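Local atomic coordinates of MOBA relate protein (Mycobacterium sp., PDB entry 2WAW), a protein that is of unknown function but, as a MobA-like protein of the GT-A clan, probably binds a nucleotide and may transfer a nucleotidyl group. Residues L19-K23 and Q24-L28; W159-E163 and S164-G168; R190-A193 and S194-L198. All coordinates share one frame; numbering follows the deposited sequence. Where two conformers were deposited one is given.

Interaction 1. Residues L19-K23 and Q24-L28; sequences LGTPK and QLLPL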
ATOM      1  N   LEU A  19     -15.370   1.829  10.479  1.00 18.47           N
ATOM      2  CA  LEU A  19     -16.195   0.772   9.881  1.00 19.42           C
ATOM      3  C   LEU A  19     -16.932  -0.051  10.935  1.00 20.11           C
ATOM      4  O   LEU A  19     -18.043  -0.528  10.697  1.00 21.43           O
ATOM      5  CB  LEU A  19     -15.338  -0.172   9.032  1.00 20.63           C
ATOM      6  CG  LEU A  19     -14.782   0.193   7.657  1.00 25.02           C
ATOM      7  CD1 LEU A  19     -15.906   0.485   6.665  1.00 19.52           C
ATOM      8  CD2 LEU A  19     -13.782   1.343   7.726  1.00 28.63           C
ATOM      9  N   GLY A  20     -16.292  -0.237  12.085  1.00 22.14           N
ATOM     10  CA  GLY A  20     -16.815  -1.102  13.125  1.00 21.10           C
ATOM     11  C   GLY A  20     -16.557  -2.578  12.912  1.00 21.50           C
ATOM     12  O   GLY A  20     -17.113  -3.419  13.617  1.00 25.24           O
ATOM     13  N   THR A  21     -15.701  -2.889  11.939  1.00 19.65           N
ATOM     14  CA  THR A  21     -15.407  -4.261  11.553  1.00 17.61           C
ATOM     15  C   THR A  21     -14.100  -4.199  10.762  1.00 19.59           C
ATOM     16  O   THR A  21     -13.791  -3.139  10.223  1.00 18.78           O
ATOM     17  CB  THR A  21     -16.542  -4.836  10.672  1.00 18.33           C
ATOM     18  OG1 THR A  21     -16.386  -6.251  10.539  1.00 20.15           O
ATOM     19  CG2 THR A  21     -16.569  -4.180   9.285  1.00 21.32           C
ATOM     20  N   PRO A  22     -13.319  -5.300  10.718  1.00 19.87           N
ATOM     21  CA  PRO A  22     -12.045  -5.201   9.977  1.00 18.88           C
ATOM     22  C   PRO A  22     -12.271  -4.932   8.480  1.00 17.76           C
ATOM     23  O   PRO A  22     -12.860  -5.764   7.784  1.00 17.63           O
ATOM     24  CB  PRO A  22     -11.392  -6.573  10.218  1.00 19.33           C
ATOM     25  CG  PRO A  22     -12.055  -7.105  11.499  1.00 21.92           C
ATOM     26  CD  PRO A  22     -13.487  -6.642  11.318  1.00 20.42           C
ATOM     27  N   LYS A  23     -11.841  -3.772   7.987  1.00 17.38           N
ATOM     28  CA  LYS A  23     -12.108  -3.437   6.584  1.00 16.53           C
ATOM     29  C   LYS A  23     -11.434  -4.415   5.610  1.00 17.04           C
ATOM     30  O   LYS A  23     -11.917  -4.612   4.497  1.00 15.64           O
ATOM     31  CB  LYS A  23     -11.715  -1.989   6.264  1.00 18.11           C
ATOM     32  CG  LYS A  23     -10.221  -1.705   6.273  1.00 19.60           C
ATOM     33  CD  LYS A  23     -10.067  -0.177   6.204  1.00 23.80           C
ATOM     34  CE  LYS A  23      -8.656   0.269   6.287  1.00 21.00           C
ATOM     35  NZ  LYS A  23      -8.618   1.752   6.190  1.00 15.58           N
ATOM     36  N   GLN A  24     -10.332  -5.020   6.053  1.00 15.82           N
ATOM     37  CA  GLN A  24      -9.560  -5.976   5.248  1.00 15.15           C
ATOM     38  C   GLN A  24     -10.461  -7.120   4.760  1.00 16.10           C
ATOM     39  O   GLN A  24     -10.246  -7.671   3.677  1.00 17.03           O
ATOM     40  CB  GLN A  24      -8.378  -6.547   6.081  1.00 16.27           C
ATOM     41  CG  GLN A  24      -7.318  -5.505   6.549  1.00 14.51           C
ATOM     42  CD  GLN A  24      -7.722  -4.676   7.782  1.00 24.56           C
ATOM     43  OE1 GLN A  24      -7.038  -3.691   8.152  1.00 24.04           O
ATOM     44  NE2 GLN A  24      -8.827  -5.051   8.416  1.00 18.14           N
ATOM     45  N   LEU A  25     -11.460  -7.441   5.555  1.00 14.56           N
ATOM     46  CA  LEU A  25     -12.332  -8.574   5.305  1.00 15.65           C
ATOM     47  C   LEU A  25     -13.668  -8.246   4.648  1.00 15.52           C
ATOM     48  O   LEU A  25     -14.404  -9.114   4.370  1.00 17.56           O
ATOM     49  CB  LEU A  25     -12.538  -9.392   6.596  1.00 20.00           C
ATOM     50  CG  LEU A  25     -11.268  -9.905   7.251  1.00 20.00           C
ATOM     51  CD1 LEU A  25     -11.509 -10.430   8.561  1.00 20.00           C
ATOM     52  CD2 LEU A  25     -10.572 -10.932   6.404  1.00 20.00           C
ATOM     53  N   LEU A  26     -13.931  -6.994   4.395  1.00 15.88           N
ATOM     54  CA  LEU A  26     -15.171  -6.604   3.701  1.00 15.89           C
ATOM     55  C   LEU A  26     -15.306  -7.278   2.329  1.00 14.85           C
ATOM     56  O   LEU A  26     -14.360  -7.289   1.529  1.00 15.48           O
ATOM     57  CB  LEU A  26     -15.207  -5.101   3.532  1.00 14.66           C
ATOM     58  CG  LEU A  26     -15.269  -4.291   4.823  1.00 17.53           C
ATOM     59  CD1 LEU A  26     -14.917  -2.825   4.522  1.00 21.47           C
ATOM     60  CD2 LEU A  26     -16.636  -4.416   5.512  1.00 24.28           C
ATOM     61  N   PRO A  27     -16.486  -7.850   2.043  1.00 16.65           N
ATOM     62  CA  PRO A  27     -16.702  -8.488   0.759  1.00 18.38           C
ATOM     63  C   PRO A  27     -16.523  -7.498  -0.384  1.00 18.77           C
ATOM     64  O   PRO A  27     -17.014  -6.370  -0.312  1.00 19.12           O
ATOM     65  CB  PRO A  27     -18.172  -8.927   0.841  1.00 18.95           C
ATOM     66  CG  PRO A  27     -18.420  -9.111   2.289  1.00 18.85           C
ATOM     67  CD  PRO A  27     -17.648  -7.985   2.932  1.00 16.57           C
ATOM     68  N   LEU A  28     -15.814  -7.923  -1.430  1.00 19.13           N
ATOM     69  CA  LEU A  28     -15.668  -7.131  -2.628  1.00 21.42           C
ATOM     70  C   LEU A  28     -15.747  -8.131  -3.775  1.00 26.17           C
ATOM     71  O   LEU A  28     -14.739  -8.713  -4.194  1.00 27.03           O
ATOM     72  CB  LEU A  28     -14.351  -6.339  -2.607  1.00 22.74           C
ATOM     73  CG  LEU A  28     -14.265  -5.084  -3.479  1.00 25.70           C
ATOM     74  CD1 LEU A  28     -15.158  -3.963  -2.938  1.00 24.10           C
ATOM     75  CD2 LEU A  28     -12.828  -4.634  -3.566  1.00 21.97           C
TER
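Leu26 sends its two methyl branches to different neighbours across the turn. CD2 of Leu26 meets CG2 of Thr21 at 3.8 Å, the two side chains crossing obliquely, whereas CD1 of Leu26 comes to 4.1 Å from CD1 of Leu19. That same CD1 is also 3.7 Å from CB of Lys23, and the first torsion explains why: with CG of Leu26 beside its own N and opposite the carbonyl carbon (chi1 -64°), the isobutyl group folds back over the preceding turn. Trp185 and Tyr188 of the helix 185-197 cover Leu26 further. On another part of the turn Pro22 uses the CB of its ring, which touches CD1 of Leu25 at 4.2 Å; both residues pack on Glu59 of the helix 57-63.

The backbone beneath is a short 3-10 turn, made by Leu25 N to Pro22 O at 3.1 Å and Leu26 N to Lys23 O at 3.1 Å. Both donors stand well above the plane of the carbonyl they reach. In sequence this is the end of the glycine-rich loop after the first strand of the MobA-like, GT-A-type fold, a loop that in relatives binds the nucleotide, and Lys23 probably corresponds to its signature lysine.

Lys23 itself points away from the following residues. Its CG sits between the backbone N and the carbonyl carbon (chi1 69°), and beyond it the chain runs extended to NZ, where hydrogen bonds to Val182 O and Tyr15 O hold the ammonium; Asp105 adds a long, weak ion pair.

Interaction 2. Residues W159-E163 and S164-G168; sequences WRLIE and SGRHG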
ATOM      1  N   TRP A 159       3.350  11.397   3.439  1.00 26.08           N
ATOM      2  CA  TRP A 159       3.120  12.673   2.778  0.50 26.49           C
ATOM      3  C   TRP A 159       3.979  13.789   3.387  1.00 26.82           C
ATOM      4  O   TRP A 159       4.327  14.742   2.695  1.00 25.59           O
ATOM      5  CB  TRP A 159       1.625  13.039   2.727  0.50 26.95           C
ATOM      6  CG  TRP A 159       0.992  13.369   4.049  0.50 25.76           C
ATOM      7  CD1 TRP A 159       0.418  12.489   4.927  0.50 24.72           C
ATOM      8  CD2 TRP A 159       0.842  14.673   4.632  0.50 25.15           C
ATOM      9  NE1 TRP A 159      -0.065  13.164   6.024  0.50 20.74           N
ATOM     10  CE2 TRP A 159       0.180  14.503   5.870  0.50 21.31           C
ATOM     11  CE3 TRP A 159       1.207  15.967   4.232  0.50 27.72           C
ATOM     12  CZ2 TRP A 159      -0.122  15.580   6.714  0.50 21.55           C
ATOM     13  CZ3 TRP A 159       0.903  17.036   5.074  0.50 25.10           C
ATOM     14  CH2 TRP A 159       0.244  16.832   6.301  0.50 23.97           C
ATOM     15  N   ARG A 160       4.360  13.651   4.659  1.00 29.05           N
ATOM     16  CA  ARG A 160       5.210  14.664   5.305  1.00 30.32           C
ATOM     17  C   ARG A 160       6.647  14.673   4.789  1.00 30.15           C
ATOM     18  O   ARG A 160       7.266  15.728   4.671  1.00 30.19           O
ATOM     19  CB  ARG A 160       5.175  14.540   6.830  1.00 30.48           C
ATOM     20  CG  ARG A 160       3.863  15.028   7.402  1.00 36.86           C
ATOM     21  CD  ARG A 160       4.010  15.606   8.806  1.00 42.47           C
ATOM     22  NE  ARG A 160       2.729  16.109   9.309  1.00 45.85           N
ATOM     23  CZ  ARG A 160       1.675  15.340   9.576  1.00 49.34           C
ATOM     24  NH1 ARG A 160       1.737  14.026   9.376  1.00 46.24           N
ATOM     25  NH2 ARG A 160       0.547  15.883  10.025  1.00 50.42           N
ATOM     26  N   LEU A 161       7.171  13.493   4.481  1.00 28.79           N
ATOM     27  CA  LEU A 161       8.465  13.372   3.835  1.00 28.23           C
ATOM     28  C   LEU A 161       8.376  13.931   2.413  1.00 27.15           C
ATOM     29  O   LEU A 161       9.234  14.703   1.990  1.00 27.04           O
ATOM     30  CB  LEU A 161       8.885  11.906   3.808  1.00 28.86           C
ATOM     31  CG  LEU A 161      10.356  11.495   3.812  1.00 33.69           C
ATOM     32  CD1 LEU A 161      11.191  12.283   4.814  1.00 37.83           C
ATOM     33  CD2 LEU A 161      10.422  10.008   4.131  1.00 29.81           C
ATOM     34  N   ILE A 162       7.318  13.538   1.697  1.00 26.59           N
ATOM     35  CA  ILE A 162       7.047  13.987   0.320  1.00 26.78           C
ATOM     36  C   ILE A 162       6.954  15.509   0.241  1.00 28.23           C
ATOM     37  O   ILE A 162       7.494  16.127  -0.680  1.00 29.63           O
ATOM     38  CB  ILE A 162       5.746  13.330  -0.255  1.00 26.45           C
ATOM     39  CG1 ILE A 162       5.981  11.852  -0.587  1.00 22.50           C
ATOM     40  CG2 ILE A 162       5.237  14.070  -1.510  1.00 28.43           C
ATOM     41  CD1 ILE A 162       4.714  11.005  -0.617  1.00 28.68           C
ATOM     42  N   GLU A 163       6.283  16.113   1.219  1.00 27.96           N
ATOM     43  CA  GLU A 163       6.005  17.548   1.188  1.00 31.22           C
ATOM     44  C   GLU A 163       7.079  18.387   1.879  1.00 29.30           C
ATOM     45  O   GLU A 163       7.054  19.622   1.807  1.00 29.97           O
ATOM     46  CB  GLU A 163       4.618  17.822   1.776  1.00 31.23           C
ATOM     47  CG  GLU A 163       3.468  17.373   0.854  1.00 34.38           C
ATOM     48  CD  GLU A 163       2.084  17.754   1.372  1.00 37.19           C
ATOM     49  OE1 GLU A 163       1.974  18.707   2.184  1.00 42.77           O
ATOM     50  OE2 GLU A 163       1.100  17.101   0.954  1.00 44.41           O
ATOM     51  N   SER A 164       8.035  17.719   2.523  1.00 28.28           N
ATOM     52  CA  SER A 164       9.086  18.392   3.293  1.00 28.79           C
ATOM     53  C   SER A 164      10.081  19.206   2.455  1.00 29.33           C
ATOM     54  O   SER A 164      10.661  20.178   2.953  1.00 30.27           O
ATOM     55  CB  SER A 164       9.860  17.391   4.152  1.00 28.68           C
ATOM     56  OG  SER A 164      10.867  16.731   3.402  1.00 30.21           O
ATOM     57  N   GLY A 165      10.289  18.799   1.202  1.00 27.18           N
ATOM     58  CA  GLY A 165      11.251  19.460   0.312  1.00 25.54           C
ATOM     59  C   GLY A 165      12.712  19.076   0.522  1.00 25.05           C
ATOM     60  O   GLY A 165      13.602  19.616  -0.159  1.00 24.69           O
ATOM     61  N   ARG A 166      12.971  18.155   1.452  1.00 21.97           N
ATOM     62  CA  ARG A 166      14.343  17.696   1.715  1.00 23.88           C
ATOM     63  C   ARG A 166      14.831  16.711   0.654  1.00 21.82           C
ATOM     64  O   ARG A 166      16.039  16.565   0.451  1.00 23.38           O
ATOM     65  CB  ARG A 166      14.461  17.010   3.084  1.00 24.86           C
ATOM     66  CG  ARG A 166      13.857  17.749   4.264  1.00 32.61           C
ATOM     67  CD  ARG A 166      13.874  16.825   5.476  1.00 44.11           C
ATOM     68  NE  ARG A 166      12.569  16.731   6.131  1.00 51.59           N
ATOM     69  CZ  ARG A 166      12.153  15.679   6.833  1.00 53.55           C
ATOM     70  NH1 ARG A 166      12.933  14.612   6.974  1.00 55.45           N
ATOM     71  NH2 ARG A 166      10.948  15.689   7.392  1.00 54.55           N
ATOM     72  N   HIS A 167      13.891  16.019   0.003  1.00 21.54           N
ATOM     73  CA  HIS A 167      14.236  14.958  -0.943  1.00 20.17           C
ATOM     74  C   HIS A 167      13.587  15.201  -2.288  1.00 18.73           C
ATOM     75  O   HIS A 167      12.504  15.794  -2.356  1.00 18.01           O
ATOM     76  CB  HIS A 167      13.778  13.599  -0.413  1.00 22.81           C
ATOM     77  CG  HIS A 167      14.327  13.260   0.942  1.00 30.27           C
ATOM     78  ND1 HIS A 167      13.538  13.214   2.072  1.00 35.24           N
ATOM     79  CD2 HIS A 167      15.580  12.941   1.345  1.00 37.02           C
ATOM     80  CE1 HIS A 167      14.282  12.881   3.114  1.00 37.58           C
ATOM     81  NE2 HIS A 167      15.524  12.709   2.701  1.00 39.93           N
ATOM     82  N   GLY A 168      14.245  14.744  -3.351  1.00 17.74           N
ATOM     83  CA  GLY A 168      13.662  14.791  -4.689  1.00 15.81           C
ATOM     84  C   GLY A 168      12.427  13.915  -4.717  1.00 16.99           C
ATOM     85  O   GLY A 168      12.430  12.797  -4.183  1.00 18.06           O
TER
HETATM   86  O   HOH W   1      10.740  16.107  -0.076  1.00 27.69           O
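Leu161 has CG opposite its backbone N (chi1 -151°), a torsion that swings the branch bearing CD1 toward Arg166 and His167, while Ser164 tucks OG between its own N and carbonyl carbon (chi1 82°), aiming the hydroxyl back at the last helical turn. The methyl CD1 of Leu161 serves two flat groups at once. It lies over one face of the Arg166 guanidinium, 3.6 Å from NH1, with the two side chains at about a right angle; at the imidazole of His167 it comes instead to the edge, near the ring plane, 3.6 Å from CE1. Asp148 of the helix 146-150 touches all three side chains, and Ile126 packs on Leu161 and His167.

The polar half centres on Leu161 O. Ser164 OG donates to it at 3.0 Å from a position moderately tilted out of the carbonyl plane, and Ser164 N reaches it at 3.3 Å from high above that plane, both on the same face. A water 2.9 Å from Leu161 O can donate a further hydrogen bond there, although other acceptors compete for its protons; it accepts from His167 N at 3.2 Å and, weakly, from Gly165 N, so it bridges the helix end to the departing chain.

Gly165 is the first residue to leave helical angles, with a positive phi of 80° that favours glycine. Just there OG of Ser164 accepts from Arg166 N at 3.2 Å in a nearly straight bond. This is an ST turn, placed where the helix 158-163 gives way to the loop leading into the edge strand 169-173.

Interaction 3. Residues R190-A193 and S194-L198; sequences RLLA and SVVRL
Val196 faces back along its helix onto Leu192. Its CB is 3.5 Å from the carbonyl oxygen Leu192 O. Past CB, the branch CG2 lies beside the backbone N and opposite the carbonyl carbon (the other branch giving chi1 171°), which brings it over the preceding turn: CG2 of Val196 is 3.4 Å from Leu192 O and, in much the same direction, 4.2 Å from CD1 of Leu192. The oxygen thus lies alongside an apolar branch while its hydrogen bond comes from the backbone, Val196 N donating at 2.9 Å with an N-H...O angle of 173°.

This is the i to i+4 pattern of an alpha-helix, the C-terminal helix 185-197. It repeats from Val195 N to Leu191 O at 3.1 Å and from Arg197 N to Ala193 O at 2.9 Å. Leu192 and Val195 also meet Leu28, so this side of the helix packs against that residue of the small two-stranded sheet.

Leu191 O has an additional donor. In the conformer described, one of two, Ser194 OG lies between its own N and carbonyl carbon and donates to Leu191 O at 2.7 Å, tilted modestly from the carbonyl plane. Leu191 CD1 stands 3.8 Å from that OG, and Leu180 touches both side chains. At the start of the segment Arg190, also in one of two conformers, turns away, its guanidinium there salt-bridged to Asp187 and Asp186.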
ATOM      1  N   ARG A 190     -19.145   3.046  -1.709  1.00 16.28           N
ATOM      2  CA  ARG A 190     -18.747   3.721  -2.956  0.50 15.61           C
ATOM      3  C   ARG A 190     -17.788   2.840  -3.761  1.00 16.67           C
ATOM      4  O   ARG A 190     -17.895   2.736  -4.995  1.00 17.71           O
ATOM      5  CB  ARG A 190     -18.062   5.063  -2.676  0.50 16.83           C
ATOM      6  CG  ARG A 190     -18.954   6.171  -2.135  0.50 12.52           C
ATOM      7  CD  ARG A 190     -18.150   7.479  -2.054  0.50 17.51           C
ATOM      8  NE  ARG A 190     -18.309   8.137  -0.759  0.50 27.09           N
ATOM      9  CZ  ARG A 190     -17.321   8.361   0.108  0.50 25.60           C
ATOM     10  NH1 ARG A 190     -16.082   8.003  -0.179  0.50 25.62           N
ATOM     11  NH2 ARG A 190     -17.569   8.956   1.270  0.50 22.80           N
ATOM     12  N   LEU A 191     -16.847   2.215  -3.071  1.00 16.32           N
ATOM     13  CA  LEU A 191     -15.922   1.326  -3.734  1.00 15.46           C
ATOM     14  C   LEU A 191     -16.626   0.093  -4.261  1.00 15.90           C
ATOM     15  O   LEU A 191     -16.385  -0.329  -5.326  1.00 17.88           O
ATOM     16  CB  LEU A 191     -14.744   0.945  -2.827  1.00 15.64           C
ATOM     17  CG  LEU A 191     -13.746  -0.053  -3.364  1.00 17.45           C
ATOM     18  CD1 LEU A 191     -13.032   0.551  -4.520  1.00 20.59           C
ATOM     19  CD2 LEU A 191     -12.792  -0.448  -2.242  1.00 20.30           C
ATOM     20  N   LEU A 192     -17.511  -0.460  -3.475  1.00 16.19           N
ATOM     21  CA  LEU A 192     -18.224  -1.633  -3.908  1.00 17.25           C
ATOM     22  C   LEU A 192     -19.086  -1.331  -5.152  1.00 19.24           C
ATOM     23  O   LEU A 192     -19.142  -2.104  -6.038  1.00 19.65           O
ATOM     24  CB  LEU A 192     -19.076  -2.220  -2.782  1.00 20.00           C
ATOM     25  CG  LEU A 192     -19.979  -3.397  -3.140  1.00 20.00           C
ATOM     26  CD1 LEU A 192     -19.171  -4.598  -3.526  1.00 20.00           C
ATOM     27  CD2 LEU A 192     -20.882  -3.703  -2.008  1.00 20.00           C
ATOM     28  N   ALA A 193     -19.734  -0.192  -5.151  1.00 18.75           N
ATOM     29  CA  ALA A 193     -20.521   0.234  -6.311  1.00 20.24           C
ATOM     30  C   ALA A 193     -19.655   0.356  -7.569  1.00 22.51           C
ATOM     31  O   ALA A 193     -20.136   0.086  -8.675  1.00 24.14           O
ATOM     32  CB  ALA A 193     -21.220   1.561  -6.022  1.00 20.03           C
ATOM     33  N   SER A 194     -18.398   0.779  -7.422  1.00 21.40           N
ATOM     34  CA  SER A 194     -17.511   0.898  -8.587  0.50 22.22           C
ATOM     35  C   SER A 194     -17.119  -0.482  -9.111  1.00 24.48           C
ATOM     36  O   SER A 194     -17.051  -0.695 -10.325  1.00 26.38           O
ATOM     37  CB  SER A 194     -16.278   1.753  -8.284  0.50 21.01           C
ATOM     38  OG  SER A 194     -15.389   1.099  -7.393  0.50 17.22           O
ATOM     39  N   VAL A 195     -16.878  -1.416  -8.192  1.00 22.90           N
ATOM     40  CA  VAL A 195     -16.567  -2.799  -8.542  1.00 25.50           C
ATOM     41  C   VAL A 195     -17.774  -3.461  -9.218  1.00 28.28           C
ATOM     42  O   VAL A 195     -17.628  -4.125 -10.251  1.00 28.74           O
ATOM     43  CB  VAL A 195     -16.084  -3.611  -7.307  1.00 26.19           C
ATOM     44  CG1 VAL A 195     -15.904  -5.086  -7.649  1.00 26.90           C
ATOM     45  CG2 VAL A 195     -14.766  -3.045  -6.788  1.00 25.82           C
ATOM     46  N   VAL A 196     -18.961  -3.262  -8.647  1.00 29.50           N
ATOM     47  CA  VAL A 196     -20.201  -3.729  -9.274  1.00 33.32           C
ATOM     48  C   VAL A 196     -20.400  -3.114 -10.667  1.00 36.56           C
ATOM     49  O   VAL A 196     -20.743  -3.831 -11.612  1.00 38.43           O
ATOM     50  CB  VAL A 196     -21.435  -3.507  -8.355  1.00 32.87           C
ATOM     51  CG1 VAL A 196     -22.738  -3.788  -9.099  1.00 33.37           C
ATOM     52  CG2 VAL A 196     -21.337  -4.400  -7.133  1.00 30.15           C
ATOM     53  N   ARG A 197     -20.165  -1.810 -10.809  1.00 39.34           N
ATOM     54  CA  ARG A 197     -20.269  -1.116 -12.114  1.00 42.49           C
ATOM     55  C   ARG A 197     -19.265  -1.594 -13.157  1.00 44.31           C
ATOM     56  O   ARG A 197     -19.613  -1.772 -14.285  1.00 44.29           O
ATOM     57  CB  ARG A 197     -20.104   0.396 -11.957  1.00 42.06           C
ATOM     58  CG  ARG A 197     -20.374   1.217 -13.154  1.00 43.40           C
ATOM     59  CD  ARG A 197     -20.372   2.689 -12.815  1.00 44.27           C
ATOM     60  NE  ARG A 197     -19.155   3.236 -13.310  1.00 48.56           N
ATOM     61  CZ  ARG A 197     -18.125   3.580 -12.588  1.00 48.69           C
ATOM     62  NH1 ARG A 197     -18.181   3.524 -11.292  1.00 50.44           N
ATOM     63  NH2 ARG A 197     -17.046   4.005 -13.198  1.00 50.68           N
ATOM     64  N   LEU A 198     -18.018  -1.805 -12.775  1.00 46.02           N
ATOM     65  CA  LEU A 198     -16.974  -2.137 -13.719  1.00 47.60           C
ATOM     66  C   LEU A 198     -16.962  -3.577 -13.921  1.00 48.46           C
ATOM     67  O   LEU A 198     -16.102  -4.072 -14.578  1.00 49.77           O
ATOM     68  CB  LEU A 198     -15.589  -1.784 -13.265  1.00 20.00           C
ATOM     69  CG  LEU A 198     -15.019  -0.409 -13.140  1.00 20.00           C
ATOM     70  CD1 LEU A 198     -16.034   0.513 -12.642  1.00 20.00           C
ATOM     71  CD2 LEU A 198     -13.915  -0.528 -12.178  1.00 20.00           C
TER

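In the fold
From the N terminus the three contacts come in series, 19-28, then 159-168, then 190-198; none nests in or crosses another, and each bridges only a local turn. Interaction 1 turns the loop after the strand 6-12 into the short strand 27-28. Interaction 2, its centre 32 Å away and across the centre of the chain, joins the end of the helix 158-163 to the approach of the edge strand 169-173, and touches neither of the others. Interaction 3 belongs to the C-terminal helix, which returns to interaction 1: Leu28 CG meets Val195 CG2 at 3.9 Å, joining the early strand 27-28 to that helix on one side of the fold.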